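PDB 6JF1: lipoprotein, which binds L-methionine as the substrate-binding lipoprotein of an ABC importer, and probably hands it to the membrane transporter for uptake. Local coordinates for residues Ile129-Pro138 with Thr189-Val200; Asn34-Arg42 with Glu266-Pro274. One frame throughout, in Å; residues are numbered along the deposited sequence.

Contact 1 of 2, residues Ile129-Pro138 with Thr189-Val200; sequences IPANGEIAVP and TARSLSSVDAAV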
loop_
_atom_site.group_PDB
_atom_site.type_symbol
_atom_site.label_atom_id
_atom_site.label_comp_id
_atom_site.label_asym_id
_atom_site.label_seq_id
_atom_site.Cartn_x
_atom_site.Cartn_y
_atom_site.Cartn_z
ATOM N N ILE A 129 21.980 -12.667 3.647
ATOM C CA ILE A 129 21.181 -13.360 2.621
ATOM C C ILE A 129 22.171 -14.237 1.837
ATOM O O ILE A 129 23.244 -13.777 1.479
ATOM C CB ILE A 129 20.368 -12.386 1.727
ATOM C CG1 ILE A 129 19.247 -11.684 2.500
ATOM C CG2 ILE A 129 19.810 -13.108 0.510
ATOM C CD1 ILE A 129 18.948 -10.276 2.023
ATOM N N PRO A 130 21.849 -15.515 1.639
ATOM C CA PRO A 130 22.812 -16.354 0.946
ATOM C C PRO A 130 22.865 -16.147 -0.575
ATOM O O PRO A 130 21.869 -15.806 -1.223
ATOM C CB PRO A 130 22.337 -17.793 1.198
ATOM C CG PRO A 130 20.864 -17.645 1.444
ATOM C CD PRO A 130 20.741 -16.317 2.161
ATOM N N ALA A 131 24.053 -16.406 -1.107
ATOM C CA ALA A 131 24.257 -16.637 -2.495
ATOM C C ALA A 131 23.213 -17.644 -2.986
ATOM O O ALA A 131 22.902 -18.588 -2.285
ATOM C CB ALA A 131 25.658 -17.148 -2.707
ATOM N N ASN A 132 22.666 -17.398 -4.175
ATOM C CA ASN A 132 21.631 -18.261 -4.792
ATOM C C ASN A 132 20.279 -18.122 -4.068
ATOM O O ASN A 132 19.307 -18.841 -4.405
ATOM C CB ASN A 132 22.045 -19.735 -4.844
ATOM C CG ASN A 132 23.373 -19.953 -5.541
ATOM O OD1 ASN A 132 23.704 -19.275 -6.507
ATOM N ND2 ASN A 132 24.147 -20.902 -5.051
ATOM N N GLY A 133 20.200 -17.234 -3.072
ATOM C CA GLY A 133 18.904 -16.964 -2.402
ATOM C C GLY A 133 17.808 -16.439 -3.342
ATOM O O GLY A 133 18.041 -16.041 -4.509
ATOM N N GLU A 134 16.589 -16.444 -2.820
ATOM C CA GLU A 134 15.422 -15.976 -3.548
ATOM C C GLU A 134 14.769 -14.847 -2.739
ATOM O O GLU A 134 14.557 -14.986 -1.534
ATOM C CB GLU A 134 14.459 -17.134 -3.720
ATOM C CG GLU A 134 13.122 -16.727 -4.268
ATOM C CD GLU A 134 12.319 -17.921 -4.765
ATOM O OE1 GLU A 134 12.435 -18.997 -4.154
ATOM O OE2 GLU A 134 11.588 -17.773 -5.760
ATOM N N ILE A 135 14.544 -13.729 -3.417
ATOM C CA ILE A 135 13.819 -12.610 -2.877
ATOM C C ILE A 135 12.539 -12.400 -3.696
ATOM O O ILE A 135 12.575 -12.309 -4.946
ATOM C CB ILE A 135 14.722 -11.361 -2.882
ATOM C CG1 ILE A 135 16.023 -11.632 -2.126
ATOM C CG2 ILE A 135 13.982 -10.142 -2.323
ATOM C CD1 ILE A 135 16.801 -10.386 -1.839
ATOM N N ALA A 136 11.414 -12.326 -2.977
ATOM C CA ALA A 136 10.084 -12.021 -3.562
ATOM C C ALA A 136 9.831 -10.512 -3.524
ATOM O O ALA A 136 10.137 -9.858 -2.523
ATOM C CB ALA A 136 9.012 -12.732 -2.775
ATOM N N VAL A 137 9.271 -9.991 -4.607
ATOM C CA VAL A 137 8.909 -8.577 -4.714
ATOM C C VAL A 137 7.509 -8.470 -5.348
ATOM O O VAL A 137 7.066 -9.390 -6.029
ATOM C CB VAL A 137 9.951 -7.775 -5.532
ATOM C CG1 VAL A 137 11.335 -7.808 -4.888
ATOM C CG2 VAL A 137 10.009 -8.206 -7.002
ATOM N N PRO A 138 6.794 -7.356 -5.113
ATOM C CA PRO A 138 5.505 -7.160 -5.782
ATOM C C PRO A 138 5.670 -7.105 -7.316
ATOM O O PRO A 138 6.733 -6.770 -7.839
ATOM C CB PRO A 138 4.962 -5.824 -5.261
ATOM C CG PRO A 138 5.736 -5.564 -3.981
ATOM C CD PRO A 138 7.089 -6.211 -4.205
ATOM N N THR A 189 3.383 -11.409 -1.184
ATOM C CA THR A 189 4.801 -11.367 -0.807
ATOM C C THR A 189 5.011 -11.740 0.664
ATOM O O THR A 189 5.956 -12.461 0.969
ATOM C CB THR A 189 5.461 -10.020 -1.138
ATOM O OG1 THR A 189 4.724 -9.015 -0.438
ATOM C CG2 THR A 189 5.519 -9.758 -2.630
ATOM N N ALA A 190 4.161 -11.270 1.563
ATOM C CA ALA A 190 4.357 -11.554 2.976
ATOM C C ALA A 190 4.100 -13.040 3.250
ATOM O O ALA A 190 4.768 -13.625 4.079
ATOM C CB ALA A 190 3.418 -10.736 3.805
ATOM N N ARG A 191 3.136 -13.630 2.557
ATOM C CA ARG A 191 2.838 -15.054 2.744
ATOM C C ARG A 191 3.990 -15.919 2.214
ATOM O O ARG A 191 4.135 -17.079 2.605
ATOM C CB ARG A 191 1.523 -15.396 2.042
ATOM C CG ARG A 191 0.321 -14.861 2.811
ATOM C CD ARG A 191 -0.993 -15.329 2.246
ATOM N NE ARG A 191 -2.125 -14.916 3.069
ATOM C CZ ARG A 191 -3.385 -15.175 2.704
ATOM N NH1 ARG A 191 -3.584 -15.879 1.601
ATOM N NH2 ARG A 191 -4.423 -14.740 3.411
ATOM N N SER A 192 4.820 -15.366 1.336
ATOM C CA SER A 192 5.880 -16.172 0.694
ATOM C C SER A 192 7.069 -16.345 1.651
ATOM O O SER A 192 7.969 -17.099 1.361
ATOM C CB SER A 192 6.320 -15.545 -0.608
ATOM O OG SER A 192 7.149 -14.398 -0.358
ATOM N N LEU A 193 7.064 -15.660 2.790
ATOM C CA LEU A 193 8.252 -15.556 3.644
ATOM C C LEU A 193 8.588 -16.893 4.327
ATOM O O LEU A 193 9.708 -17.126 4.773
ATOM C CB LEU A 193 8.000 -14.466 4.683
ATOM C CG LEU A 193 8.223 -13.047 4.166
ATOM C CD1 LEU A 193 7.745 -12.040 5.188
ATOM C CD2 LEU A 193 9.691 -12.827 3.830
ATOM N N SER A 194 7.600 -17.758 4.391
ATOM C CA SER A 194 7.782 -19.087 4.885
ATOM C C SER A 194 8.667 -19.885 3.920
ATOM O O SER A 194 9.258 -20.881 4.316
ATOM C CB SER A 194 6.439 -19.735 5.056
ATOM O OG SER A 194 5.731 -19.710 3.811
ATOM N N SER A 195 8.797 -19.465 2.662
ATOM C CA SER A 195 9.577 -20.307 1.744
ATOM C C SER A 195 10.550 -19.515 0.848
ATOM O O SER A 195 10.970 -20.020 -0.208
ATOM C CB SER A 195 8.658 -21.189 0.944
ATOM O OG SER A 195 8.091 -20.457 -0.131
ATOM N N VAL A 196 10.900 -18.279 1.202
ATOM C CA VAL A 196 11.942 -17.574 0.456
ATOM C C VAL A 196 12.942 -17.022 1.469
ATOM O O VAL A 196 12.732 -17.133 2.674
ATOM C CB VAL A 196 11.396 -16.486 -0.497
ATOM C CG1 VAL A 196 10.433 -17.063 -1.519
ATOM C CG2 VAL A 196 10.756 -15.305 0.238
ATOM N N ASP A 197 13.992 -16.394 0.968
ATOM C CA ASP A 197 15.052 -15.874 1.824
ATOM C C ASP A 197 14.693 -14.494 2.407
ATOM O O ASP A 197 15.052 -14.173 3.558
ATOM C CB ASP A 197 16.398 -15.965 1.083
ATOM C CG ASP A 197 16.774 -17.421 0.869
ATOM O OD1 ASP A 197 16.977 -18.108 1.902
ATOM O OD2 ASP A 197 16.753 -17.889 -0.305
ATOM N N ALA A 198 14.036 -13.674 1.588
ATOM C CA ALA A 198 13.572 -12.338 1.965
ATOM C C ALA A 198 12.432 -11.950 1.012
ATOM O O ALA A 198 12.293 -12.574 -0.041
ATOM C CB ALA A 198 14.711 -11.326 1.924
ATOM N N ALA A 199 11.640 -10.943 1.398
ATOM C CA ALA A 199 10.504 -10.403 0.557
ATOM C C ALA A 199 10.346 -8.905 0.816
ATOM O O ALA A 199 10.497 -8.437 1.965
ATOM C CB ALA A 199 9.181 -11.123 0.851
ATOM N N VAL A 200 10.029 -8.167 -0.236
ATOM C CA VAL A 200 9.585 -6.780 -0.061
ATOM C C VAL A 200 8.062 -6.793 0.099
ATOM O O VAL A 200 7.326 -7.412 -0.726
ATOM C CB VAL A 200 10.077 -5.864 -1.195
ATOM C CG1 VAL A 200 9.590 -4.418 -1.027
ATOM C CG2 VAL A 200 11.606 -5.920 -1.285
#
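Ala-136 and Ala-199 sit side by side in two parallel strands, their CB atoms 4.0 Å apart, at the tight centre of this pairing inside one lobe of the substrate-binding protein. Methyl side chains suit the spot because Ser-192, whose OG is 3.5 Å from Ala-136 CB, leaves room for little more. That hydroxyl is turned back onto its own turn, giving its hydrogen to Thr-189 O. The strands are joined by Ala-136 N to Ala-198 O and by Val-200 N to Ala-136 O (2.8 Å). On the other face of the sheet, Ala-198 CB lies 4.3 Å from Ile-135 CG1, and the Ile-129 tip approaches the same methyl. Beyond Val-137, Thr-189 lays CG2 over the peptide that leads into Pro-138.

Toward Glu-134 and Asp-197 the packing gives way to polar, partly exposed groups. The Glu-134 chain, extended with CG anti to the backbone N (chi1 171°), runs across Val-196 CG1 at about a right angle before OE2 bonds to Thr-182. Asp-197 turns its carboxylate back, and OD2 takes the Glu-134 N-H (2.9 Å) through its anti lone pair, while Asp-197 N returns a bond to Glu-134 O. OD1 goes to Tyr-123. With regular strand pairing ending here, the aspartate stands in for a backbone carbonyl, which implies that the amide at the start of strand 134-138 is satisfied by a side chain that is probably ionised.

Contact 2 of 2, residues Asn34-Arg42 with Glu266-Pro274; sequences NRSGSEEKR and ESSDGLDQP. With ZN (zinc ion), chain D.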
loop_
_atom_site.group_PDB
_atom_site.type_symbol
_atom_site.label_atom_id
_atom_site.label_comp_id
_atom_site.label_asym_id
_atom_site.label_seq_id
_atom_site.Cartn_x
_atom_site.Cartn_y
_atom_site.Cartn_z
ATOM N N ASN A 34 -8.281 -4.867 2.437
ATOM C CA ASN A 34 -8.415 -5.352 3.847
ATOM C C ASN A 34 -7.062 -5.312 4.577
ATOM O O ASN A 34 -6.029 -5.649 4.009
ATOM C CB ASN A 34 -9.085 -6.731 3.932
ATOM C CG ASN A 34 -8.444 -7.845 3.112
ATOM O OD1 ASN A 34 -7.299 -7.769 2.651
ATOM N ND2 ASN A 34 -9.184 -8.924 2.941
ATOM N N ARG A 35 -7.084 -4.853 5.830
ATOM C CA ARG A 35 -5.904 -4.867 6.706
ATOM C C ARG A 35 -6.310 -5.469 8.062
ATOM O O ARG A 35 -7.458 -5.484 8.394
ATOM C CB ARG A 35 -5.334 -3.451 6.895
ATOM C CG ARG A 35 -4.909 -2.815 5.579
ATOM C CD ARG A 35 -4.308 -1.451 5.773
ATOM N NE ARG A 35 -3.134 -1.445 6.652
ATOM C CZ ARG A 35 -2.472 -0.328 6.967
ATOM N NH1 ARG A 35 -2.855 0.833 6.450
ATOM N NH2 ARG A 35 -1.427 -0.380 7.778
ATOM N N SER A 36 -5.344 -5.963 8.812
ATOM C CA SER A 36 -5.585 -6.763 10.027
ATOM C C SER A 36 -5.378 -5.947 11.305
ATOM O O SER A 36 -4.862 -4.843 11.296
ATOM C CB SER A 36 -4.656 -7.955 10.031
ATOM O OG SER A 36 -5.058 -8.845 9.007
ATOM N N GLY A 37 -5.785 -6.548 12.420
ATOM C CA GLY A 37 -5.679 -5.926 13.734
ATOM C C GLY A 37 -6.449 -4.618 13.818
ATOM O O GLY A 37 -7.601 -4.485 13.408
ATOM N N SER A 38 -5.800 -3.619 14.362
ATOM C CA SER A 38 -6.520 -2.417 14.642
ATOM C C SER A 38 -6.397 -1.396 13.488
ATOM O O SER A 38 -6.786 -0.251 13.679
ATOM C CB SER A 38 -5.978 -1.857 15.946
ATOM O OG SER A 38 -6.162 -2.816 16.975
ATOM N N GLU A 39 -5.863 -1.784 12.321
ATOM C CA GLU A 39 -5.430 -0.797 11.307
ATOM C C GLU A 39 -6.621 -0.090 10.650
ATOM O O GLU A 39 -6.443 0.948 10.062
ATOM C CB GLU A 39 -4.447 -1.414 10.303
ATOM C CG GLU A 39 -3.229 -1.936 11.036
ATOM C CD GLU A 39 -2.093 -2.549 10.244
ATOM O OE1 GLU A 39 -2.319 -2.949 9.098
ATOM O OE2 GLU A 39 -0.973 -2.627 10.809
ATOM N N GLU A 40 -7.821 -0.612 10.798
ATOM C CA GLU A 40 -8.975 0.011 10.136
ATOM C C GLU A 40 -9.746 0.917 11.105
ATOM O O GLU A 40 -10.793 1.424 10.734
ATOM C CB GLU A 40 -9.832 -1.086 9.512
ATOM C CG GLU A 40 -9.005 -1.784 8.437
ATOM C CD GLU A 40 -9.731 -2.934 7.789
ATOM O OE1 GLU A 40 -10.679 -3.451 8.436
ATOM O OE2 GLU A 40 -9.368 -3.282 6.637
ATOM N N LYS A 41 -9.230 1.094 12.331
ATOM C CA LYS A 41 -9.948 1.862 13.332
ATOM C C LYS A 41 -10.112 3.319 12.896
ATOM O O LYS A 41 -11.068 3.966 13.309
ATOM C CB LYS A 41 -9.306 1.728 14.715
ATOM C CG LYS A 41 -9.503 0.372 15.371
ATOM C CD LYS A 41 -10.842 0.202 16.012
ATOM C CE LYS A 41 -11.131 -1.246 16.363
ATOM N NZ LYS A 41 -10.160 -1.792 17.347
ATOM N N ARG A 42 -9.237 3.819 12.023
ATOM C CA ARG A 42 -9.391 5.177 11.525
ATOM C C ARG A 42 -10.810 5.387 10.984
ATOM O O ARG A 42 -11.378 6.465 11.160
ATOM C CB ARG A 42 -8.365 5.518 10.420
ATOM C CG ARG A 42 -8.491 4.694 9.132
ATOM C CD ARG A 42 -7.234 4.793 8.250
ATOM N NE ARG A 42 -6.175 3.960 8.833
ATOM C CZ ARG A 42 -4.891 3.926 8.478
ATOM N NH1 ARG A 42 -4.420 4.765 7.566
ATOM N NH2 ARG A 42 -4.069 3.083 9.085
ATOM N N GLU A 266 -1.566 5.275 16.555
ATOM C CA GLU A 266 -1.764 4.304 17.638
ATOM C C GLU A 266 -2.172 2.936 17.059
ATOM O O GLU A 266 -1.568 1.928 17.387
ATOM C CB GLU A 266 -2.840 4.843 18.584
ATOM C CG GLU A 266 -3.283 3.830 19.653
ATOM C CD GLU A 266 -2.294 3.922 20.788
ATOM O OE1 GLU A 266 -1.333 4.688 20.615
ATOM O OE2 GLU A 266 -2.456 3.229 21.798
ATOM N N SER A 267 -3.217 2.906 16.218
ATOM C CA SER A 267 -3.824 1.640 15.738
ATOM C C SER A 267 -2.890 0.888 14.763
ATOM O O SER A 267 -3.009 -0.337 14.609
ATOM C CB SER A 267 -5.169 1.896 15.114
ATOM O OG SER A 267 -5.017 2.659 13.924
ATOM N N SER A 268 -1.934 1.584 14.142
ATOM C CA SER A 268 -0.930 0.925 13.263
ATOM C C SER A 268 0.406 0.743 13.996
ATOM O O SER A 268 1.397 0.362 13.390
ATOM C CB SER A 268 -0.746 1.751 11.974
ATOM O OG SER A 268 0.144 2.866 12.187
ATOM N N ASP A 269 0.494 1.148 15.268
ATOM C CA ASP A 269 1.801 1.080 16.003
ATOM C C ASP A 269 2.905 1.856 15.270
ATOM O O ASP A 269 4.082 1.498 15.358
ATOM C CB ASP A 269 2.210 -0.347 16.400
ATOM C CG ASP A 269 3.199 -0.359 17.566
ATOM O OD1 ASP A 269 3.381 0.722 18.209
ATOM O OD2 ASP A 269 3.816 -1.424 17.815
ATOM N N GLY A 270 2.569 2.973 14.608
ATOM C CA GLY A 270 3.634 3.731 13.917
ATOM C C GLY A 270 3.906 3.247 12.482
ATOM O O GLY A 270 4.601 3.924 11.738
ATOM N N LEU A 271 3.387 2.101 12.057
ATOM C CA LEU A 271 3.639 1.628 10.651
ATOM C C LEU A 271 3.150 2.670 9.620
ATOM O O LEU A 271 3.791 2.867 8.597
ATOM C CB LEU A 271 2.973 0.265 10.445
ATOM C CG LEU A 271 3.025 -0.337 9.030
ATOM C CD1 LEU A 271 4.455 -0.630 8.583
ATOM C CD2 LEU A 271 2.194 -1.615 8.990
ATOM N N ASP A 272 2.037 3.349 9.879
ATOM C CA ASP A 272 1.540 4.358 8.942
ATOM C C ASP A 272 1.812 5.765 9.492
ATOM O O ASP A 272 1.400 6.112 10.629
ATOM C CB ASP A 272 0.030 4.262 8.768
ATOM C CG ASP A 272 -0.495 2.998 8.094
ATOM O OD1 ASP A 272 0.298 2.057 7.857
ATOM O OD2 ASP A 272 -1.722 2.982 7.792
ATOM N N GLN A 273 2.419 6.599 8.668
ATOM C CA GLN A 273 2.811 7.923 9.111
ATOM C C GLN A 273 1.939 8.988 8.426
ATOM O O GLN A 273 2.106 9.256 7.230
ATOM C CB GLN A 273 4.297 8.136 8.817
ATOM C CG GLN A 273 4.698 9.579 9.078
ATOM C CD GLN A 273 6.132 9.889 8.724
ATOM O OE1 GLN A 273 6.989 9.007 8.660
ATOM N NE2 GLN A 273 6.409 11.170 8.510
ATOM N N PRO A 274 1.030 9.625 9.164
ATOM C CA PRO A 274 0.141 10.655 8.568
ATOM C C PRO A 274 0.960 11.799 7.960
ATOM O O PRO A 274 1.996 12.155 8.505
ATOM C CB PRO A 274 -0.667 11.213 9.762
ATOM C CG PRO A 274 -0.655 10.041 10.738
ATOM C CD PRO A 274 0.761 9.505 10.604
HETATM ZN ZN ZN D . -11.437 -4.906 7.241
HETATM O O HOH W 1 -2.827 -3.293 14.695
HETATM O O HOH W 2 -6.485 2.927 11.576
HETATM O O HOH W 3 -12.947 -5.480 8.122
#
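Arg-35 and Arg-42 converge on Asp-272 in a salt-bridge network that also includes Glu-39, tying the loop before helix 41-50 to the chain that leaves helix 258-267 through a Schellman motif. Arginine suits both places, since its flat head can offer several N-H groups to a shared carboxylate.

From Arg-35 CB the chain runs straight through CG and then turns about the CG-CD bond (chi3 58°), which lays the guanidinium against Glu-39, whose CB lies 3.7 Å above one face, offset toward the rim. NE then meets Glu-39 OE1 from above that carboxylate's plane, at 3.0 Å. Past CZ the head is end-on to Asp-272: NH1 reaches OD2 on its syn lone pair at 2.8 Å, and NH2 reaches OD1. The two flat groups are not coplanar but turned 40° apart. Leu-271 CD2 lies 4.0 Å from NH2, an apolar neighbour beside the charges.

Arg-42 comes at about a right angle to Asp-272. Its NH2 meets OD2 at 2.7 Å from above the carboxylate plane, so that oxygen accepts from both arginines, which would probably keep the aspartate ionised. Asn-203, of the methionine pocket, donates to OD1, and Glu-39 OE2 turns to Thr-207.

Ser-38 and Ser-267 approach to 5.0 Å between CA atoms, and their CB atoms to 3.9 Å, a closeness that suits small serine side chains. One water links Ser-38 N with Ser-267 O, and another joins Ser-267 OG, which also bonds to Val-263 O, to Arg-42 N and NE. Glu-40 carries its carboxylate to the zinc ion it shares with Glu-61: OE1 binds the metal at 2.0 Å, while OE2 accepts from the backbone N of Arg-35.

In the fold
Contacts 1 and 2 lie in the two lobes of the binding protein, with methionine held between them; their centres are 25 Å apart and their nearest atoms about 8 Å, without touching. Each approaches the ligand from its own lobe: the side chain of Pro-138 in contact 1 is about 8 Å from methionine, that of Arg-35 in contact 2 about 6 Å. Asn-202 and Asn-203, which follow directly on strand 198-201, connect them: Pro-138 packs on the first, and Asp-272 accepts from the second. Both asparagines line the pocket. Zinc lies near each contact too, about 7 Å from the Val-137 side chain and directly on Glu-40.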